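Local coordinates for protein histone deacetylase complex subunit SAP18 (Mus musculus, PDB 4A6Q) that serves in the SIN3-repressing complex, enhancing SIN3-HDAC1-mediated transcriptional repression, and is an auxiliary component of the splicing-dependent exon junction complex, at residues A[28-33]-A[125-130]; A[41-46]-A[90-95]; A[56-61]-A[67-72]; A[71-76]-A[135-140]; A[107-112]-A[116-121]. All blocks are in the same frame, centred on the assembly; numbering follows the deposited sequence. Where two conformers were deposited one is given.

From the N terminus, strand 28-33 opens interaction 1, which closes only at loop 125-130, 92 residues on. Inside that long loop lie interaction 2, joining the turn 41-46 to segment 90-95; interaction 3, a short closure between segment 56-61 on the edge strand and the helix segment 67-72; and interaction 5, which binds segment 107-112 to the loop just after it. Interaction 3 is also nested within interaction 2. Interaction 4 starts on the helix where interaction 3 ends, sharing Ser-71 and Leu-72, and runs to the last strand, crossing interactions 1 and 2 and enclosing interaction 5. Together they pack the helix and loops against the mixed sheet of a ubiquitin-like fold.

Interaction 1 of 5, residues A[28-33]-A[125-130]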
# COMPACT_ATOMS: atom_id res chain seq x y z
N LEU A 28 9.66 -10.15 -0.36
CA LEU A 28 9.29 -9.61 -1.64
C LEU A 28 9.97 -8.25 -1.83
O LEU A 28 10.33 -7.59 -0.85
CB LEU A 28 7.76 -9.45 -1.72
CG LEU A 28 7.06 -8.53 -0.73
CD1 LEU A 28 6.81 -7.16 -1.39
CD2 LEU A 28 5.74 -9.11 -0.26
N LEU A 29 10.16 -7.87 -3.07
CA LEU A 29 10.71 -6.55 -3.37
C LEU A 29 9.54 -5.63 -3.64
O LEU A 29 8.80 -5.82 -4.62
CB LEU A 29 11.72 -6.61 -4.55
CG LEU A 29 12.57 -5.34 -4.75
CD1 LEU A 29 13.86 -5.63 -5.54
CD2 LEU A 29 11.78 -4.26 -5.46
N LEU A 30 9.36 -4.64 -2.78
CA LEU A 30 8.25 -3.68 -2.87
C LEU A 30 8.77 -2.37 -3.48
O LEU A 30 9.73 -1.82 -3.01
CB LEU A 30 7.75 -3.41 -1.46
CG LEU A 30 6.62 -2.38 -1.29
CD1 LEU A 30 5.37 -2.90 -1.98
CD2 LEU A 30 6.39 -2.06 0.17
N ARG A 31 8.10 -1.90 -4.54
CA ARG A 31 8.47 -0.64 -5.20
C ARG A 31 7.50 0.45 -4.73
O ARG A 31 6.28 0.32 -4.92
CB ARG A 31 8.40 -0.81 -6.72
CG ARG A 31 9.37 -1.92 -7.23
CD ARG A 31 9.25 -2.13 -8.74
NE ARG A 31 9.75 -0.98 -9.48
CZ ARG A 31 9.73 -0.87 -10.80
NH1 ARG A 31 9.21 -1.83 -11.56
NH2 ARG A 31 10.21 0.24 -11.37
N VAL A 32 8.05 1.46 -4.07
CA VAL A 32 7.24 2.51 -3.44
C VAL A 32 7.51 3.83 -4.14
O VAL A 32 8.66 4.21 -4.32
CB VAL A 32 7.65 2.66 -1.97
CG1 VAL A 32 6.83 3.75 -1.29
CG2 VAL A 32 7.44 1.33 -1.24
N PHE A 33 6.45 4.49 -4.59
CA PHE A 33 6.56 5.78 -5.21
C PHE A 33 5.95 6.76 -4.25
O PHE A 33 5.04 6.40 -3.51
CB PHE A 33 5.83 5.75 -6.55
CG PHE A 33 6.41 4.74 -7.52
CD1 PHE A 33 5.98 3.43 -7.51
CD2 PHE A 33 7.44 5.10 -8.38
CE1 PHE A 33 6.53 2.49 -8.37
CE2 PHE A 33 7.98 4.18 -9.26
CZ PHE A 33 7.55 2.86 -9.22
N GLN A 125 -5.14 -6.02 2.16
CA GLN A 125 -5.66 -5.19 1.06
C GLN A 125 -5.50 -5.89 -0.30
O GLN A 125 -5.64 -5.26 -1.34
CB GLN A 125 -4.96 -3.84 1.05
CG GLN A 125 -5.05 -3.11 2.36
CD GLN A 125 -6.48 -2.86 2.75
OE1 GLN A 125 -7.21 -2.19 2.00
NE2 GLN A 125 -6.90 -3.40 3.91
N LYS A 126 -5.20 -7.19 -0.26
CA LYS A 126 -4.99 -8.03 -1.45
C LYS A 126 -3.92 -7.51 -2.39
O LYS A 126 -4.02 -7.63 -3.61
CB LYS A 126 -6.30 -8.27 -2.15
CG LYS A 126 -7.30 -8.79 -1.16
CD LYS A 126 -7.87 -10.05 -1.60
CE LYS A 126 -8.94 -9.70 -2.54
NZ LYS A 126 -9.59 -10.94 -3.03
N PHE A 127 -2.90 -6.93 -1.81
CA PHE A 127 -1.69 -6.57 -2.53
C PHE A 127 -1.14 -7.82 -3.20
O PHE A 127 -1.18 -8.92 -2.63
CB PHE A 127 -0.65 -6.02 -1.54
CG PHE A 127 0.63 -5.66 -2.18
CD1 PHE A 127 0.80 -4.43 -2.79
CD2 PHE A 127 1.68 -6.57 -2.18
CE1 PHE A 127 2.01 -4.11 -3.40
CE2 PHE A 127 2.85 -6.27 -2.78
CZ PHE A 127 3.02 -5.05 -3.40
N GLN A 128 -0.63 -7.65 -4.41
CA GLN A 128 0.05 -8.74 -5.12
C GLN A 128 1.40 -8.27 -5.56
O GLN A 128 1.61 -7.12 -5.89
CB GLN A 128 -0.76 -9.17 -6.35
CG GLN A 128 -2.07 -9.79 -5.94
CD GLN A 128 -2.89 -10.35 -7.08
OE1 GLN A 128 -3.76 -11.17 -6.86
NE2 GLN A 128 -2.61 -9.92 -8.30
N ILE A 129 2.36 -9.21 -5.56
CA ILE A 129 3.67 -8.90 -6.08
C ILE A 129 3.44 -8.45 -7.50
O ILE A 129 2.67 -9.07 -8.22
CB ILE A 129 4.60 -10.17 -6.07
CG1 ILE A 129 5.43 -10.18 -4.81
CG2 ILE A 129 5.50 -10.21 -7.28
CD1 ILE A 129 4.60 -10.31 -3.59
N GLY A 130 4.07 -7.36 -7.90
CA GLY A 130 3.82 -6.86 -9.23
C GLY A 130 3.09 -5.55 -9.11
O GLY A 130 3.15 -4.71 -10.02
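Leu-30 and the ring of Phe-127 make the tight half of this contact. The CD1 methyl of Leu-30 lies 3.5 Å from Phe-127 CZ and meets the far end of the ring at a slant. Both side chains leave their backbones in the same way, with CG anti to the backbone N (chi1 177° for Leu-30 and 179° for Phe-127); in Phe-127 this sends the ring out from the loop toward the strand. Leu-28 CD1 also approaches the ring, more loosely, at 4.3 Å from Phe-127 CE2. A branched leucine and a flat phenylalanine suit this buried place, since neither brings a polar group that would need a partner.

The outer half lies nearer the solvent. Here Leu-28 turns its other methyl, CD2, to Ile-129 CD1 at 3.7 Å, while Leu-28 CB is 3.8 Å from the same methyl. Ile-129 is exposed, and Leu-28 partly so, so this pair shields apolar surface at the solvent margin. No hydrogen bond joins the two segments; the loop before the last strand packs its apolar residues on strand 28-35 of the ubiquitin-like sheet.

Strand 28-35 runs between strands 56-60 and 132-138: Leu-28 and Leu-30 pair through their backbones with Thr-60 and Ile-58, and Arg-31 and Phe-33 with Leu-133. Phe-127 also touches Ile-91, on strand 86-94.

Interaction 2 of 5, residues A[41-46]-A[90-95]; sequences HRMDEF and AIVFMD
A single methyl, Val-92 CG1, is shared by a selenium atom and an aromatic face. It stands almost centrally over the ring of Phe-46, 4.0 Å from the ring centroid and only 8° off the normal, a clear CH-pi contact. The SE atom of Met-43, a selenomethionine here, meets the same CG1 at 4.0 Å. Val-92 has CG1 anti to its backbone N (chi1 177°), which directs that branch at both partners, while CG2 lies 4.2 Å from Met-43 CE. The selenomethionine chain bends at chi2 and chi3 and reaches the valine tip to tip. A compact beta-branched valine suits the strand, and its CG1 serves both neighbours; the flexible, unbranched chain of Met-43 can fold to fit beside it.

The turn itself is braced on its outer side. Arg-42 grips Asp-44 side-on, NE reaching OD1 and NH2 reaching OD2, the latter at 3.0 Å, and Arg-42 N donates to Glu-45 OE2. Phe-46 also meets Phe-33 edge-to-face and lies against Tyr-132. The arrangement is that of a short 3-10 turn, 43-45, with Met-43 at its start and Phe-46 just after it laid on strand 86-94 of the ubiquitin-like sheet.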
# COMPACT_ATOMS: atom_id res chain seq x y z
N HIS A 41 0.17 9.97 -7.48
CA HIS A 41 0.54 9.96 -8.87
C HIS A 41 -0.70 9.65 -9.72
O HIS A 41 -1.56 8.87 -9.32
CB HIS A 41 1.62 8.91 -9.16
CG HIS A 41 3.00 9.29 -8.70
ND1 HIS A 41 3.60 8.73 -7.60
CD2 HIS A 41 3.91 10.14 -9.24
CE1 HIS A 41 4.82 9.23 -7.46
NE2 HIS A 41 5.02 10.11 -8.43
N ARG A 42 -0.76 10.27 -10.88
CA ARG A 42 -1.82 9.98 -11.83
C ARG A 42 -1.50 8.68 -12.58
O ARG A 42 -0.34 8.31 -12.72
CB ARG A 42 -1.95 11.13 -12.81
CG ARG A 42 -2.41 12.40 -12.13
CD ARG A 42 -2.61 13.51 -13.14
NE ARG A 42 -1.49 13.46 -14.07
CZ ARG A 42 -0.27 13.88 -13.78
NH1 ARG A 42 -0.01 14.46 -12.62
NH2 ARG A 42 0.68 13.75 -14.68
N MSE A 43 -2.54 8.01 -13.09
CA MSE A 43 -2.30 6.73 -13.78
C MSE A 43 -1.57 6.91 -15.11
O MSE A 43 -0.89 5.98 -15.57
CB MSE A 43 -3.60 5.94 -13.93
CG MSE A 43 -4.21 5.53 -12.61
SE MSE A 43 -2.94 4.43 -11.70
CE MSE A 43 -2.17 5.76 -10.52
N ASP A 44 -1.64 8.11 -15.70
CA ASP A 44 -0.83 8.39 -16.88
C ASP A 44 0.67 8.33 -16.59
O ASP A 44 1.48 8.18 -17.50
CB ASP A 44 -1.25 9.71 -17.57
CG ASP A 44 -1.32 10.89 -16.60
OD1 ASP A 44 -2.36 11.03 -15.92
OD2 ASP A 44 -0.36 11.68 -16.54
N GLU A 45 1.05 8.44 -15.32
CA GLU A 45 2.46 8.37 -14.95
C GLU A 45 2.93 6.91 -14.86
O GLU A 45 4.11 6.66 -14.67
CB GLU A 45 2.74 9.11 -13.63
CG GLU A 45 2.46 10.63 -13.65
CD GLU A 45 2.82 11.34 -12.34
OE1 GLU A 45 4.01 11.62 -12.13
OE2 GLU A 45 1.90 11.60 -11.52
N PHE A 46 2.00 5.96 -14.98
CA PHE A 46 2.32 4.53 -14.98
C PHE A 46 2.03 3.85 -16.33
O PHE A 46 2.07 2.62 -16.46
CB PHE A 46 1.58 3.81 -13.84
CG PHE A 46 2.10 4.14 -12.48
CD1 PHE A 46 3.15 3.42 -11.93
CD2 PHE A 46 1.56 5.19 -11.72
CE1 PHE A 46 3.65 3.71 -10.70
CE2 PHE A 46 2.07 5.48 -10.50
CZ PHE A 46 3.11 4.75 -9.98
N ALA A 90 -1.84 4.16 -1.33
CA ALA A 90 -2.68 3.58 -2.36
C ALA A 90 -1.92 2.45 -3.04
O ALA A 90 -0.70 2.52 -3.13
CB ALA A 90 -3.07 4.62 -3.39
N ILE A 91 -2.64 1.45 -3.54
CA ILE A 91 -2.02 0.39 -4.34
C ILE A 91 -2.30 0.67 -5.80
O ILE A 91 -3.43 1.01 -6.18
CB ILE A 91 -2.60 -0.97 -3.95
CG1 ILE A 91 -2.14 -1.36 -2.55
CG2 ILE A 91 -2.07 -2.03 -4.93
CD1 ILE A 91 -2.91 -2.57 -1.93
N VAL A 92 -1.24 0.66 -6.60
CA VAL A 92 -1.32 0.85 -8.05
C VAL A 92 -1.15 -0.52 -8.69
O VAL A 92 -0.14 -1.19 -8.46
CB VAL A 92 -0.21 1.82 -8.52
CG1 VAL A 92 -0.25 1.97 -10.06
CG2 VAL A 92 -0.35 3.19 -7.80
N PHE A 93 -2.13 -0.96 -9.48
CA PHE A 93 -2.19 -2.33 -9.94
C PHE A 93 -2.63 -2.40 -11.37
O PHE A 93 -3.30 -1.51 -11.89
CB PHE A 93 -3.10 -3.20 -9.05
CG PHE A 93 -4.54 -2.74 -8.95
CD1 PHE A 93 -4.88 -1.66 -8.15
CD2 PHE A 93 -5.57 -3.47 -9.57
CE1 PHE A 93 -6.21 -1.24 -8.00
CE2 PHE A 93 -6.91 -3.06 -9.43
CZ PHE A 93 -7.22 -1.94 -8.64
N MSE A 94 -2.23 -3.45 -12.05
CA MSE A 94 -2.53 -3.57 -13.47
C MSE A 94 -4.01 -3.56 -13.79
O MSE A 94 -4.82 -4.25 -13.15
CB MSE A 94 -1.86 -4.81 -14.06
CG MSE A 94 -0.38 -4.61 -14.30
SE MSE A 94 0.47 -6.11 -15.21
CE MSE A 94 -0.37 -7.57 -14.22
N ASP A 95 -4.38 -2.77 -14.79
CA ASP A 95 -5.75 -2.69 -15.28
C ASP A 95 -5.98 -3.89 -16.22
O ASP A 95 -5.29 -4.05 -17.21
CB ASP A 95 -5.89 -1.34 -16.00
CG ASP A 95 -7.31 -1.02 -16.40
OD1 ASP A 95 -8.16 -1.93 -16.54
OD2 ASP A 95 -7.55 0.20 -16.60

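Interaction 3 of 5, residues A[56-61]-A[67-72]; sequences LQIYTW and KELTSL
Ile-58 overlaps Leu-72 with both of its branches. Its CG2 methyl comes within 3.6 Å of Leu-72 CD1, and its CD1 methyl lies 3.8 Å from that same Leu-72 CD1 and 3.9 Å from Leu-72 CB. The leucine methyl therefore rests against both arms of the isoleucine. This fork follows from chi1 of -69° at Ile-58, which leaves CG2 anti to the backbone N and sets CG1 beside it. Beta-branching suits a strand residue, and here it supplies two surfaces to a helix that slants across.

Leu-69, one turn earlier on the helix, adds a looser touch, its CD2 lying 4.3 Å from Ile-58 CD1. Leu-69 is buried whereas Leu-72 is partly exposed, so the leucines carry the contact from the interior to its margin. Nearer the start of the helix, Thr-60 OG1 and Glu-68 OE2 are 4.4 Å apart; the carboxylate of Glu-68 has its stronger partner in Arg-22, with which it forms a salt bridge.

The axes of strand segment 56-60 and helix segment 67-72 approach to 10.6 Å, at 135° between their N-to-C directions. Strand 56-60 is the outermost strand on its side of the sheet, hydrogen-bonded to strand 28-35, while the helix lies across the sheet face, as in the ubiquitin-like (beta-grasp) fold, with Leu-69 on Leu-30 and Phe-89 and Thr-70 on Phe-87.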
# COMPACT_ATOMS: atom_id res chain seq x y z
N LEU A 56 11.48 4.21 -4.16
CA LEU A 56 12.18 3.60 -3.04
C LEU A 56 11.89 2.11 -3.10
O LEU A 56 10.75 1.72 -3.20
CB LEU A 56 11.62 4.17 -1.73
CG LEU A 56 12.00 3.52 -0.41
CD1 LEU A 56 13.49 3.54 -0.30
CD2 LEU A 56 11.35 4.24 0.77
N GLN A 57 12.92 1.27 -3.01
CA GLN A 57 12.69 -0.17 -3.01
C GLN A 57 12.94 -0.76 -1.65
O GLN A 57 13.90 -0.37 -0.98
CB GLN A 57 13.55 -0.87 -4.08
CG GLN A 57 13.06 -0.49 -5.45
CD GLN A 57 13.77 -1.21 -6.58
OE1 GLN A 57 14.62 -2.08 -6.35
NE2 GLN A 57 13.39 -0.87 -7.81
N ILE A 58 12.07 -1.70 -1.23
CA ILE A 58 12.12 -2.23 0.14
C ILE A 58 11.94 -3.75 0.08
O ILE A 58 11.17 -4.23 -0.72
CB ILE A 58 10.95 -1.64 0.98
CG1 ILE A 58 11.21 -0.14 1.22
CG2 ILE A 58 10.73 -2.38 2.30
CD1 ILE A 58 10.03 0.56 1.91
N TYR A 59 12.72 -4.48 0.87
CA TYR A 59 12.47 -5.90 1.05
C TYR A 59 11.55 -6.04 2.25
O TYR A 59 11.88 -5.57 3.35
CB TYR A 59 13.77 -6.64 1.38
CG TYR A 59 14.70 -6.84 0.23
CD1 TYR A 59 14.26 -7.37 -0.96
CD2 TYR A 59 16.04 -6.47 0.34
CE1 TYR A 59 15.14 -7.56 -2.03
CE2 TYR A 59 16.91 -6.65 -0.71
CZ TYR A 59 16.45 -7.19 -1.88
OH TYR A 59 17.33 -7.36 -2.93
N THR A 60 10.43 -6.73 2.08
CA THR A 60 9.46 -6.86 3.15
C THR A 60 8.65 -8.13 2.93
O THR A 60 9.03 -8.97 2.12
CB THR A 60 8.58 -5.58 3.27
OG1 THR A 60 7.83 -5.60 4.51
CG2 THR A 60 7.63 -5.42 2.07
N TRP A 61 7.54 -8.25 3.65
CA TRP A 61 6.69 -9.43 3.61
C TRP A 61 5.21 -9.03 3.49
O TRP A 61 4.88 -7.85 3.61
CB TRP A 61 6.90 -10.30 4.85
CG TRP A 61 8.27 -10.91 4.94
CD1 TRP A 61 8.66 -12.17 4.50
CD2 TRP A 61 9.44 -10.29 5.48
NE1 TRP A 61 10.01 -12.35 4.75
CE2 TRP A 61 10.50 -11.21 5.35
CE3 TRP A 61 9.69 -9.05 6.08
CZ2 TRP A 61 11.80 -10.93 5.79
CZ3 TRP A 61 10.96 -8.77 6.50
CH2 TRP A 61 12.01 -9.70 6.36
N LYS A 67 2.48 1.38 9.24
CA LYS A 67 3.45 2.01 10.14
C LYS A 67 4.87 1.53 9.92
O LYS A 67 5.84 2.29 9.95
CB LYS A 67 3.07 1.76 11.61
CG LYS A 67 2.30 2.86 12.31
CD LYS A 67 2.85 4.28 12.15
CE LYS A 67 2.03 5.25 12.99
NZ LYS A 67 2.53 6.66 13.00
N GLU A 68 5.01 0.23 9.65
CA GLU A 68 6.32 -0.32 9.37
C GLU A 68 6.90 0.34 8.13
O GLU A 68 8.10 0.65 8.05
CB GLU A 68 6.19 -1.84 9.14
CG GLU A 68 7.48 -2.55 8.87
CD GLU A 68 7.33 -4.07 8.79
OE1 GLU A 68 6.19 -4.57 8.82
OE2 GLU A 68 8.40 -4.74 8.78
N LEU A 69 6.06 0.51 7.11
CA LEU A 69 6.53 1.11 5.88
C LEU A 69 6.83 2.59 6.01
O LEU A 69 7.79 3.08 5.44
CB LEU A 69 5.54 0.84 4.75
CG LEU A 69 5.38 -0.67 4.48
CD1 LEU A 69 4.24 -0.90 3.50
CD2 LEU A 69 6.70 -1.28 3.92
N THR A 70 6.03 3.33 6.78
CA THR A 70 6.35 4.75 6.90
C THR A 70 7.65 4.97 7.67
O THR A 70 8.35 5.93 7.41
CB THR A 70 5.26 5.57 7.58
OG1 THR A 70 5.18 5.20 8.95
CG2 THR A 70 3.91 5.39 6.90
N SER A 71 7.99 4.08 8.58
CA SER A 71 9.27 4.17 9.27
C SER A 71 10.44 4.15 8.28
O SER A 71 11.40 4.91 8.44
CB SER A 71 9.43 3.04 10.29
OG SER A 71 10.57 3.28 11.10
N LEU A 72 10.35 3.31 7.26
CA LEU A 72 11.40 3.26 6.24
C LEU A 72 11.43 4.51 5.37
O LEU A 72 12.50 4.99 4.98
CB LEU A 72 11.25 2.00 5.37
CG LEU A 72 11.43 0.71 6.19
CD1 LEU A 72 10.98 -0.51 5.41
CD2 LEU A 72 12.85 0.54 6.62

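Interaction 4 of 5, residues A[71-76]-A[135-140]; sequences SLVKEV and IAITPP
Segment 71-76 is helical and lies over strand 135-138, the two backbones coming closest at Val-73 and Ile-135, whose CA atoms are 9.4 Å apart, a separation spanned by side chains from both sides. Val-73 comes from the helix and divides its methyls between two isoleucines. CG2 meets Ile-135 CD1 at 3.9 Å, and CG1 meets Ile-137 CD1, also at 3.9 Å. The approaches differ: Val-73 and Ile-137 meet end-on, methyl to methyl, whereas Val-73 and Ile-135 run alongside each other in opposing senses.

Helix 66-76 packed on one face of a mixed sheet is the central feature of the ubiquitin-like, beta-grasp fold, and this contact belongs to its apolar core. Ile-135 and Ile-137, two positions apart on the strand, both direct CB toward the helix. Each has CG1 beside the backbone N (chi1 -50° and -56°), and with chi2 near 180° the chain is extended, so that CD1 is the atom that touches. Long isoleucines bridge the distance from the sheet, while a short valine keeps the helix close to it.

All three residues are buried, and no hydrogen bond crosses between the segments. Ile-135 is flanked by Val-32 and Phe-89, Ile-137 rests on Phe-87, and Val-73 also touches Leu-56 of the edge strand.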
# COMPACT_ATOMS: atom_id res chain seq x y z
N SER A 71 7.99 4.08 8.58
CA SER A 71 9.27 4.17 9.27
C SER A 71 10.44 4.15 8.28
O SER A 71 11.40 4.91 8.44
CB SER A 71 9.43 3.04 10.29
OG SER A 71 10.57 3.28 11.10
N LEU A 72 10.35 3.31 7.26
CA LEU A 72 11.40 3.26 6.24
C LEU A 72 11.43 4.51 5.37
O LEU A 72 12.50 4.99 4.98
CB LEU A 72 11.25 2.00 5.37
CG LEU A 72 11.43 0.71 6.19
CD1 LEU A 72 10.98 -0.51 5.41
CD2 LEU A 72 12.85 0.54 6.62
N VAL A 73 10.26 5.03 5.03
CA VAL A 73 10.19 6.25 4.24
C VAL A 73 10.84 7.40 5.02
O VAL A 73 11.58 8.21 4.46
CB VAL A 73 8.72 6.56 3.88
CG1 VAL A 73 8.58 7.95 3.18
CG2 VAL A 73 8.17 5.48 2.97
N LYS A 74 10.61 7.44 6.33
CA LYS A 74 11.19 8.51 7.15
C LYS A 74 12.73 8.50 7.21
O LYS A 74 13.35 9.56 7.39
CB LYS A 74 10.62 8.47 8.55
CG LYS A 74 9.20 8.92 8.64
CD LYS A 74 8.59 8.39 9.91
CE LYS A 74 7.13 8.66 9.94
NZ LYS A 74 6.54 8.09 11.18
N GLU A 75 13.33 7.33 7.06
CA GLU A 75 14.78 7.18 6.97
C GLU A 75 15.35 7.99 5.81
O GLU A 75 16.45 8.53 5.92
CB GLU A 75 15.20 5.70 6.81
CG GLU A 75 14.94 4.81 8.04
CD GLU A 75 15.29 3.31 7.86
OE1 GLU A 75 15.74 2.84 6.77
OE2 GLU A 75 15.09 2.56 8.84
N VAL A 76 14.65 8.03 4.67
CA VAL A 76 15.21 8.71 3.51
C VAL A 76 14.69 10.12 3.32
O VAL A 76 15.31 10.91 2.64
CB VAL A 76 15.02 7.95 2.19
CG1 VAL A 76 16.05 6.83 2.06
CG2 VAL A 76 13.62 7.41 2.09
N ILE A 135 2.60 6.56 -2.13
CA ILE A 135 2.35 7.26 -0.87
C ILE A 135 2.38 8.76 -1.10
O ILE A 135 3.39 9.31 -1.51
CB ILE A 135 3.40 6.90 0.20
CG1 ILE A 135 3.57 5.39 0.30
CG2 ILE A 135 3.03 7.55 1.54
CD1 ILE A 135 4.68 5.00 1.28
N ALA A 136 1.25 9.42 -0.86
CA ALA A 136 1.18 10.86 -0.97
C ALA A 136 1.46 11.43 0.42
O ALA A 136 0.72 11.14 1.37
CB ALA A 136 -0.20 11.29 -1.46
N ILE A 137 2.54 12.20 0.56
CA ILE A 137 2.95 12.70 1.87
C ILE A 137 2.56 14.17 1.92
O ILE A 137 2.86 14.93 0.99
CB ILE A 137 4.45 12.54 2.07
CG1 ILE A 137 4.86 11.08 1.86
CG2 ILE A 137 4.87 13.00 3.49
CD1 ILE A 137 6.37 10.83 1.89
N THR A 138 1.88 14.57 2.99
CA THR A 138 1.47 15.97 3.14
C THR A 138 1.88 16.49 4.51
O THR A 138 2.02 15.73 5.45
CB THR A 138 -0.03 16.18 2.92
OG1 THR A 138 -0.76 15.29 3.75
CG2 THR A 138 -0.43 15.94 1.46
N PRO A 139 2.14 17.79 4.62
CA PRO A 139 2.63 18.33 5.89
C PRO A 139 1.53 18.40 6.95
O PRO A 139 0.34 18.20 6.64
CB PRO A 139 3.11 19.75 5.51
CG PRO A 139 2.33 20.10 4.32
CD PRO A 139 2.05 18.82 3.57
N PRO A 140 1.91 18.65 8.21
CA PRO A 140 0.96 18.71 9.33
C PRO A 140 -0.18 19.69 9.11
O PRO A 140 0.00 20.74 8.47
CB PRO A 140 1.83 19.22 10.48
CG PRO A 140 3.19 18.69 10.15
CD PRO A 140 3.30 18.77 8.67

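Interaction 5 of 5, residues A[107-112]-A[116-121]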
# COMPACT_ATOMS: atom_id res chain seq x y z
N GLY A 107 -5.47 3.48 2.93
CA GLY A 107 -5.39 3.91 4.33
C GLY A 107 -4.34 4.95 4.54
O GLY A 107 -3.60 5.32 3.63
N SER A 108 -4.25 5.48 5.78
CA SER A 108 -3.28 6.53 6.05
C SER A 108 -2.74 6.43 7.46
O SER A 108 -3.34 5.79 8.33
CB SER A 108 -3.86 7.93 5.85
OG SER A 108 -4.93 8.15 6.73
N THR A 109 -1.59 7.04 7.65
CA THR A 109 -0.97 7.13 8.96
C THR A 109 -0.46 8.56 9.16
O THR A 109 -0.43 9.37 8.24
CB THR A 109 0.24 6.21 9.09
OG1 THR A 109 1.23 6.59 8.13
CG2 THR A 109 -0.10 4.74 8.91
N MSE A 110 -0.07 8.88 10.40
CA MSE A 110 0.44 10.19 10.73
C MSE A 110 1.61 10.07 11.68
O MSE A 110 1.57 9.30 12.63
CB MSE A 110 -0.68 10.99 11.37
CG MSE A 110 -0.21 12.28 11.87
SE MSE A 110 -1.76 13.25 12.38
CE MSE A 110 -2.35 13.81 10.60
N SER A 111 2.67 10.83 11.40
CA SER A 111 3.85 10.83 12.26
C SER A 111 3.52 11.22 13.69
O SER A 111 2.92 12.26 13.91
CB SER A 111 4.88 11.80 11.72
OG SER A 111 5.46 11.27 10.56
N GLY A 112 3.91 10.38 14.64
CA GLY A 112 3.75 10.75 16.05
C GLY A 112 2.35 10.55 16.58
O GLY A 112 2.04 10.98 17.69
N THR A 116 -6.11 4.44 13.17
CA THR A 116 -6.83 3.20 12.99
C THR A 116 -6.29 2.32 11.87
O THR A 116 -6.63 1.13 11.84
CB THR A 116 -8.33 3.43 12.73
OG1 THR A 116 -8.48 4.39 11.67
CG2 THR A 116 -9.01 3.95 14.00
N ASP A 117 -5.44 2.87 11.00
CA ASP A 117 -4.90 2.06 9.89
C ASP A 117 -3.45 1.66 10.15
O ASP A 117 -2.81 1.08 9.26
CB ASP A 117 -4.95 2.80 8.54
CG ASP A 117 -6.34 3.19 8.12
OD1 ASP A 117 -7.30 2.50 8.51
OD2 ASP A 117 -6.45 4.19 7.38
N ASP A 118 -2.92 1.95 11.34
CA ASP A 118 -1.50 1.71 11.58
C ASP A 118 -1.08 0.25 11.35
O ASP A 118 0.03 -0.02 10.86
CB ASP A 118 -1.13 2.08 13.02
CG ASP A 118 -1.15 3.56 13.26
OD1 ASP A 118 -1.42 4.34 12.33
OD2 ASP A 118 -0.86 3.93 14.41
N SER A 119 -1.96 -0.67 11.72
CA SER A 119 -1.66 -2.10 11.61
C SER A 119 -2.22 -2.74 10.34
O SER A 119 -2.22 -3.97 10.20
CB SER A 119 -2.22 -2.84 12.82
OG SER A 119 -3.63 -2.83 12.79
N MSE A 120 -2.74 -1.93 9.44
CA MSE A 120 -3.21 -2.44 8.18
C MSE A 120 -2.07 -3.04 7.36
O MSE A 120 -1.04 -2.40 7.13
CB MSE A 120 -3.90 -1.33 7.38
CG MSE A 120 -4.29 -1.79 5.99
SE MSE A 120 -5.11 -0.36 5.02
CE MSE A 120 -6.74 -0.25 6.01
N THR A 121 -2.27 -4.26 6.87
CA THR A 121 -1.21 -4.97 6.17
C THR A 121 -1.42 -5.02 4.68
O THR A 121 -2.55 -4.89 4.17
CB THR A 121 -1.14 -6.44 6.62
OG1 THR A 121 -2.37 -7.06 6.33
CG2 THR A 121 -0.84 -6.55 8.11
O HOH W 1 -3.69 5.17 10.92
O HOH W 2 -6.63 6.66 9.11
O HOH W 3 -0.83 6.97 12.52
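The backbone of strand 107-110 is flanked by a type I beta turn from Asp-117 to Met-120, with CA atoms 5.9 Å apart at Gly-107 and Asp-117 and 6.0 Å at Thr-109 and Asp-118. The strand is an outermost one of the ubiquitin-like sheet, and the turn meets it chiefly through two aspartates and bridging waters. Asp-117 OD2 accepts the N-H of Ser-108 at 3.0 Å and 158°, using its anti lone pair. Its CG sits beside its own backbone N (chi1 -59°), which brings the carboxylate to the strand.

Gly-107 suits this place because a side chain there would run into Asp-117 OD2 and crowd the selenium of Met-120. An asparagine in place of Asp-117 would probably weaken the grip on Ser-108 N, because the carboxylate charge would be gone and an amide might turn its NH2 toward the donor.

Asp-118 contributes OD1, 3.7 Å from Thr-109 CG2, while its OD2 takes the N-H of Gly-115. Water 3 receives the N-H of Met-110 and lies 2.7 Å from Asp-118 OD1. Water 1 completes the join, donating to Ser-108 O at 2.7 Å and to Asp-118 OD1 while accepting from Asp-117 N at 2.9 Å.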